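Local coordinates for protein enoyl-CoA hydratase (PDB 3LKE) that probably hydrates the double bond of enoyl-CoA thioesters, or transforms a related acyl-CoA, at residues I108-G114 / R131-E136; R125-R130 / L182-E188. All blocks are in the same frame, centred on the assembly; numbering follows the deposited sequence.

In the fold
Contacts 1 and 2 show how one chain passes between two sheets of a crotonase-like fold. Strand 125-129 of contact 2 belongs to the six-stranded sheet and leads directly into strand 133-135 of contact 1, which belongs to the three-stranded one. The centres of the two contacts lie about 11 Å apart, and I108 ties them together: I108 N is 2.8 Å from I127 O and I108 O is 2.9 Å from L129 N, both probable hydrogen bonds. Segment 108-114 ends at G114, just before helix 115-118, whose start in this superfamily usually helps form the oxyanion hole. Contact 2 faces a second subunit, and its R126 side chain lies about 5 Å from a bound glycerol.

Contact 1. Residues I108-G114 / R131-E136; sequences INGYAYG and RAKFLE
Two backbone hydrogen bonds join the parallel strands 111-113 and 133-135: A112 N gives to K133 O at 2.9 Å and G114 N to L135 O at 2.8 Å, each with an N-H...O angle of 156°. Between them A112 O takes a CA-H...O contact from F134 CA, and K133 O also receives Y111 CA, at 3.2 Å.

Apolar contacts divide between the two faces of this small sheet. On one, Y113 and L135 are bridge partners: Y113 CD1, at the rim of the ring, meets L135 CB at 3.6 Å, and L135 CD2 lies over the same ring face, with Y111 CD1 over the other. On the opposite side of the sheet, F134 sits beside A112, and its CE1 reaches I108 CG2 at 4.0 Å; the same methyl also touches A132 CB. F117, in helix 115-118, meets the F134 ring edge-to-face.

Charged and polar groups occupy the ends. R131 starts with CG between its own backbone N and carbonyl carbon (chi1 60°), then runs extended, so that N109 O lies 3.3 Å above the guanidinium plane, over its centre. No N-H points there, so no hydrogen bond forms, though the charge probably still attracts the carbonyl oxygen; NH2 bonds to R59 O instead. Likewise N109 ND2 gives to H58 O, and E136 OE1 accepts from N118 ND2.

The chemistry implies a division of labour: main-chain bonds set the register, including the one that holds G114 at the helix N-cap, while E136 links the end of strand 133-135 to N118 on that same helix, beside the probable oxyanion hole.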
# COMPACT_ATOMS: atom_id res chain seq x y z
N ILE A 108 1.62 18.64 -15.86
CA ILE A 108 2.73 18.16 -16.67
C ILE A 108 2.38 18.31 -18.15
O ILE A 108 1.66 17.48 -18.70
CB ILE A 108 3.04 16.68 -16.41
CG1 ILE A 108 3.08 16.37 -14.90
CG2 ILE A 108 4.35 16.29 -17.08
CD1 ILE A 108 4.12 17.19 -14.13
N ASN A 109 2.90 19.37 -18.77
CA ASN A 109 2.51 19.71 -20.13
C ASN A 109 3.34 19.01 -21.20
O ASN A 109 2.80 18.55 -22.20
CB ASN A 109 2.53 21.22 -20.34
CG ASN A 109 3.92 21.81 -20.14
OD1 ASN A 109 4.58 21.52 -19.15
ND2 ASN A 109 4.36 22.64 -21.07
N GLY A 110 4.64 18.92 -20.98
CA GLY A 110 5.54 18.27 -21.91
C GLY A 110 6.40 17.27 -21.17
O GLY A 110 5.99 16.75 -20.12
N TYR A 111 7.60 17.00 -21.66
CA TYR A 111 8.37 15.91 -21.04
C TYR A 111 8.82 16.25 -19.63
O TYR A 111 9.01 17.41 -19.26
CB TYR A 111 9.52 15.41 -21.93
CG TYR A 111 10.58 16.42 -22.28
CD1 TYR A 111 11.57 16.77 -21.36
CD2 TYR A 111 10.63 16.99 -23.55
CE1 TYR A 111 12.55 17.67 -21.68
CE2 TYR A 111 11.62 17.90 -23.88
CZ TYR A 111 12.58 18.24 -22.94
OH TYR A 111 13.57 19.15 -23.24
N ALA A 112 8.95 15.20 -18.81
CA ALA A 112 9.36 15.34 -17.42
C ALA A 112 10.27 14.16 -17.13
O ALA A 112 9.80 13.01 -17.03
CB ALA A 112 8.15 15.32 -16.50
N TYR A 113 11.56 14.45 -17.03
CA TYR A 113 12.57 13.41 -16.85
C TYR A 113 13.09 13.39 -15.43
O TYR A 113 13.32 14.44 -14.81
CB TYR A 113 13.77 13.66 -17.76
CG TYR A 113 13.47 13.66 -19.24
CD1 TYR A 113 12.40 12.95 -19.75
CD2 TYR A 113 14.27 14.37 -20.12
CE1 TYR A 113 12.12 12.94 -21.10
CE2 TYR A 113 14.00 14.37 -21.47
CZ TYR A 113 12.93 13.65 -21.95
OH TYR A 113 12.67 13.66 -23.30
N GLY A 114 13.36 12.18 -14.94
CA GLY A 114 13.92 11.99 -13.62
C GLY A 114 13.25 12.87 -12.59
O GLY A 114 12.02 12.95 -12.50
N ARG A 131 0.48 14.43 -24.54
CA ARG A 131 1.78 14.37 -25.21
C ARG A 131 2.96 14.29 -24.25
O ARG A 131 4.10 14.11 -24.67
CB ARG A 131 1.96 15.55 -26.16
CG ARG A 131 1.91 16.90 -25.49
CD ARG A 131 2.15 18.02 -26.49
NE ARG A 131 1.99 19.32 -25.85
CZ ARG A 131 2.98 19.99 -25.26
NH1 ARG A 131 4.20 19.48 -25.25
NH2 ARG A 131 2.74 21.17 -24.69
N ALA A 132 2.69 14.43 -22.96
CA ALA A 132 3.75 14.33 -21.95
C ALA A 132 4.47 12.98 -22.03
O ALA A 132 3.84 11.93 -22.21
CB ALA A 132 3.18 14.53 -20.56
N LYS A 133 5.79 13.02 -21.90
CA LYS A 133 6.62 11.82 -21.86
C LYS A 133 7.43 11.83 -20.58
O LYS A 133 7.71 12.90 -20.02
CB LYS A 133 7.57 11.77 -23.07
CG LYS A 133 6.90 11.41 -24.40
CD LYS A 133 6.56 9.93 -24.46
CE LYS A 133 6.14 9.50 -25.87
NZ LYS A 133 4.90 10.20 -26.32
N PHE A 134 7.83 10.64 -20.12
CA PHE A 134 8.42 10.45 -18.81
C PHE A 134 9.60 9.50 -18.90
O PHE A 134 9.63 8.63 -19.78
CB PHE A 134 7.38 9.85 -17.86
CG PHE A 134 6.14 10.69 -17.72
CD1 PHE A 134 6.04 11.63 -16.71
CD2 PHE A 134 5.07 10.53 -18.60
CE1 PHE A 134 4.90 12.41 -16.57
CE2 PHE A 134 3.94 11.31 -18.47
CZ PHE A 134 3.86 12.25 -17.45
N LEU A 135 10.57 9.66 -18.01
CA LEU A 135 11.78 8.84 -18.01
C LEU A 135 12.37 8.71 -16.61
O LEU A 135 12.47 9.69 -15.88
CB LEU A 135 12.81 9.45 -18.97
CG LEU A 135 14.16 8.72 -19.14
CD1 LEU A 135 13.95 7.35 -19.77
CD2 LEU A 135 15.12 9.57 -19.98
N GLU A 136 12.76 7.49 -16.24
CA GLU A 136 13.50 7.23 -15.01
C GLU A 136 14.76 6.49 -15.44
O GLU A 136 14.70 5.31 -15.78
CB GLU A 136 12.68 6.34 -14.08
CG GLU A 136 11.29 6.89 -13.82
CD GLU A 136 11.29 8.02 -12.82
OE1 GLU A 136 12.38 8.39 -12.32
OE2 GLU A 136 10.19 8.55 -12.53

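Contact 2. Residues R125-R130 / L182-E188; sequences RRIALR and LIQEICE
I127 and C187 meet on one face of the sheet, CG2 to SG at 4.0 Å, with L129 next along and L193 of helix 190-205 packed over I127 and L129. I127 also runs side by side with the aliphatic part of E185, CG1 to CG at 3.6 Å. A128 and I186 share the other face, and at the strand's end I186 CG2 also lies over the R130 guanidinium, offset toward its rim.

Around this core the strands pair in parallel through A128 N to E185 O, C187 N to A128 O and R130 N to C187 O. Near R126 a side chain joins the pairing: that of Q184, bent at chi2 (61°), turns OE1 back to accept R126 N at 2.8 Å, in the carbonyl plane.

Three arginines form the polar edge. R125, extended, brings NE and NH2 side-on to E185 OE2, NE at 2.8 Å on the anti lone pair; R196 shares that oxygen. Q184 CB covers the centre of one face of the R125 guanidinium. R126 grips L182 O with NE, at 3.0 Å, and NH2, while its NH1 pairs with E160 of the second subunit. R130 NE meets E188 OE1 at 2.6 Å, and its NH1 reaches E175.

Strand 185-187 thus borders the six-stranded sheet as a parallel outer strand, as expected of the crotonase fold, with R125, R126 and Q184 meeting the second subunit.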
# COMPACT_ATOMS: atom_id res chain seq x y z
N ARG A 125 -2.25 15.92 -6.60
CA ARG A 125 -2.75 15.42 -7.87
C ARG A 125 -1.79 15.87 -8.96
O ARG A 125 -1.24 16.95 -8.90
CB ARG A 125 -4.18 15.95 -8.15
CG ARG A 125 -4.88 15.28 -9.32
CD ARG A 125 -6.38 15.61 -9.35
NE ARG A 125 -7.13 14.76 -10.28
CZ ARG A 125 -7.56 13.54 -10.01
NH1 ARG A 125 -7.27 12.97 -8.84
NH2 ARG A 125 -8.25 12.86 -10.93
N ARG A 126 -1.54 14.97 -9.91
CA ARG A 126 -0.71 15.27 -11.05
C ARG A 126 -1.55 15.06 -12.29
O ARG A 126 -2.11 13.98 -12.49
CB ARG A 126 0.49 14.31 -11.08
CG ARG A 126 1.57 14.60 -10.04
CD ARG A 126 1.28 13.96 -8.68
NE ARG A 126 1.31 12.50 -8.75
CZ ARG A 126 1.01 11.69 -7.74
NH1 ARG A 126 0.66 12.17 -6.56
NH2 ARG A 126 1.07 10.38 -7.91
N ILE A 127 -1.66 16.08 -13.13
CA ILE A 127 -2.45 16.00 -14.35
C ILE A 127 -1.52 16.27 -15.53
O ILE A 127 -0.76 17.25 -15.50
CB ILE A 127 -3.55 17.08 -14.37
CG1 ILE A 127 -4.50 16.90 -13.18
CG2 ILE A 127 -4.34 17.02 -15.69
CD1 ILE A 127 -5.45 18.09 -12.97
N ALA A 128 -1.55 15.41 -16.54
CA ALA A 128 -0.65 15.56 -17.68
C ALA A 128 -1.40 15.81 -18.99
O ALA A 128 -2.52 15.33 -19.18
CB ALA A 128 0.22 14.31 -17.82
N LEU A 129 -0.77 16.53 -19.91
CA LEU A 129 -1.24 16.54 -21.28
C LEU A 129 -0.93 15.17 -21.91
O LEU A 129 0.05 14.53 -21.53
CB LEU A 129 -0.58 17.67 -22.08
CG LEU A 129 -1.03 19.09 -21.73
CD1 LEU A 129 -0.34 20.13 -22.62
CD2 LEU A 129 -2.54 19.21 -21.84
N ARG A 130 -1.76 14.73 -22.85
CA ARG A 130 -1.53 13.47 -23.55
C ARG A 130 -0.10 13.33 -24.09
O ARG A 130 0.46 12.23 -24.09
CB ARG A 130 -2.54 13.33 -24.71
CG ARG A 130 -2.33 12.11 -25.59
CD ARG A 130 -2.94 10.86 -24.98
NE ARG A 130 -4.31 11.10 -24.56
CZ ARG A 130 -5.04 10.24 -23.86
NH1 ARG A 130 -4.53 9.07 -23.49
NH2 ARG A 130 -6.29 10.55 -23.52
N LEU A 182 1.14 7.11 -11.48
CA LEU A 182 2.08 8.22 -11.34
C LEU A 182 1.38 9.55 -11.60
O LEU A 182 1.69 10.54 -10.96
CB LEU A 182 3.29 8.05 -12.26
CG LEU A 182 4.23 6.89 -11.92
CD1 LEU A 182 5.29 6.69 -13.00
CD2 LEU A 182 4.87 7.11 -10.55
N ILE A 183 0.44 9.54 -12.55
CA ILE A 183 -0.45 10.67 -12.78
C ILE A 183 -1.90 10.23 -12.54
O ILE A 183 -2.21 9.04 -12.62
CB ILE A 183 -0.34 11.20 -14.23
CG1 ILE A 183 1.08 11.70 -14.49
CG2 ILE A 183 -1.35 12.29 -14.49
CD1 ILE A 183 1.49 12.84 -13.65
N GLN A 184 -2.77 11.20 -12.25
CA GLN A 184 -4.17 10.91 -11.92
C GLN A 184 -5.13 11.04 -13.09
O GLN A 184 -6.20 10.42 -13.10
CB GLN A 184 -4.63 11.78 -10.75
CG GLN A 184 -4.16 11.26 -9.38
CD GLN A 184 -2.64 11.22 -9.26
OE1 GLN A 184 -1.97 12.25 -9.35
NE2 GLN A 184 -2.09 10.02 -9.05
N GLU A 185 -4.75 11.83 -14.09
CA GLU A 185 -5.59 12.02 -15.27
C GLU A 185 -4.83 12.67 -16.41
O GLU A 185 -3.77 13.29 -16.21
CB GLU A 185 -6.84 12.84 -14.94
CG GLU A 185 -6.56 14.20 -14.33
CD GLU A 185 -7.84 14.99 -14.05
OE1 GLU A 185 -8.58 15.30 -15.01
OE2 GLU A 185 -8.09 15.31 -12.87
N ILE A 186 -5.40 12.52 -17.60
CA ILE A 186 -4.83 13.09 -18.82
C ILE A 186 -5.84 14.05 -19.42
O ILE A 186 -7.04 13.74 -19.46
CB ILE A 186 -4.52 11.97 -19.83
CG1 ILE A 186 -3.46 11.02 -19.25
CG2 ILE A 186 -4.05 12.55 -21.15
CD1 ILE A 186 -3.13 9.85 -20.16
N CYS A 187 -5.35 15.21 -19.86
CA CYS A 187 -6.13 16.11 -20.72
C CYS A 187 -5.49 16.12 -22.11
O CYS A 187 -4.27 16.05 -22.24
CB CYS A 187 -6.18 17.51 -20.14
SG CYS A 187 -7.03 17.57 -18.57
N GLU A 188 -6.32 16.19 -23.15
CA GLU A 188 -5.82 16.04 -24.52
C GLU A 188 -5.02 17.24 -25.05
O GLU A 188 -4.12 17.06 -25.88
CB GLU A 188 -6.97 15.69 -25.47
CG GLU A 188 -7.74 14.44 -25.07
CD GLU A 188 -7.05 13.15 -25.48
OE1 GLU A 188 -5.80 13.09 -25.47
OE2 GLU A 188 -7.76 12.19 -25.84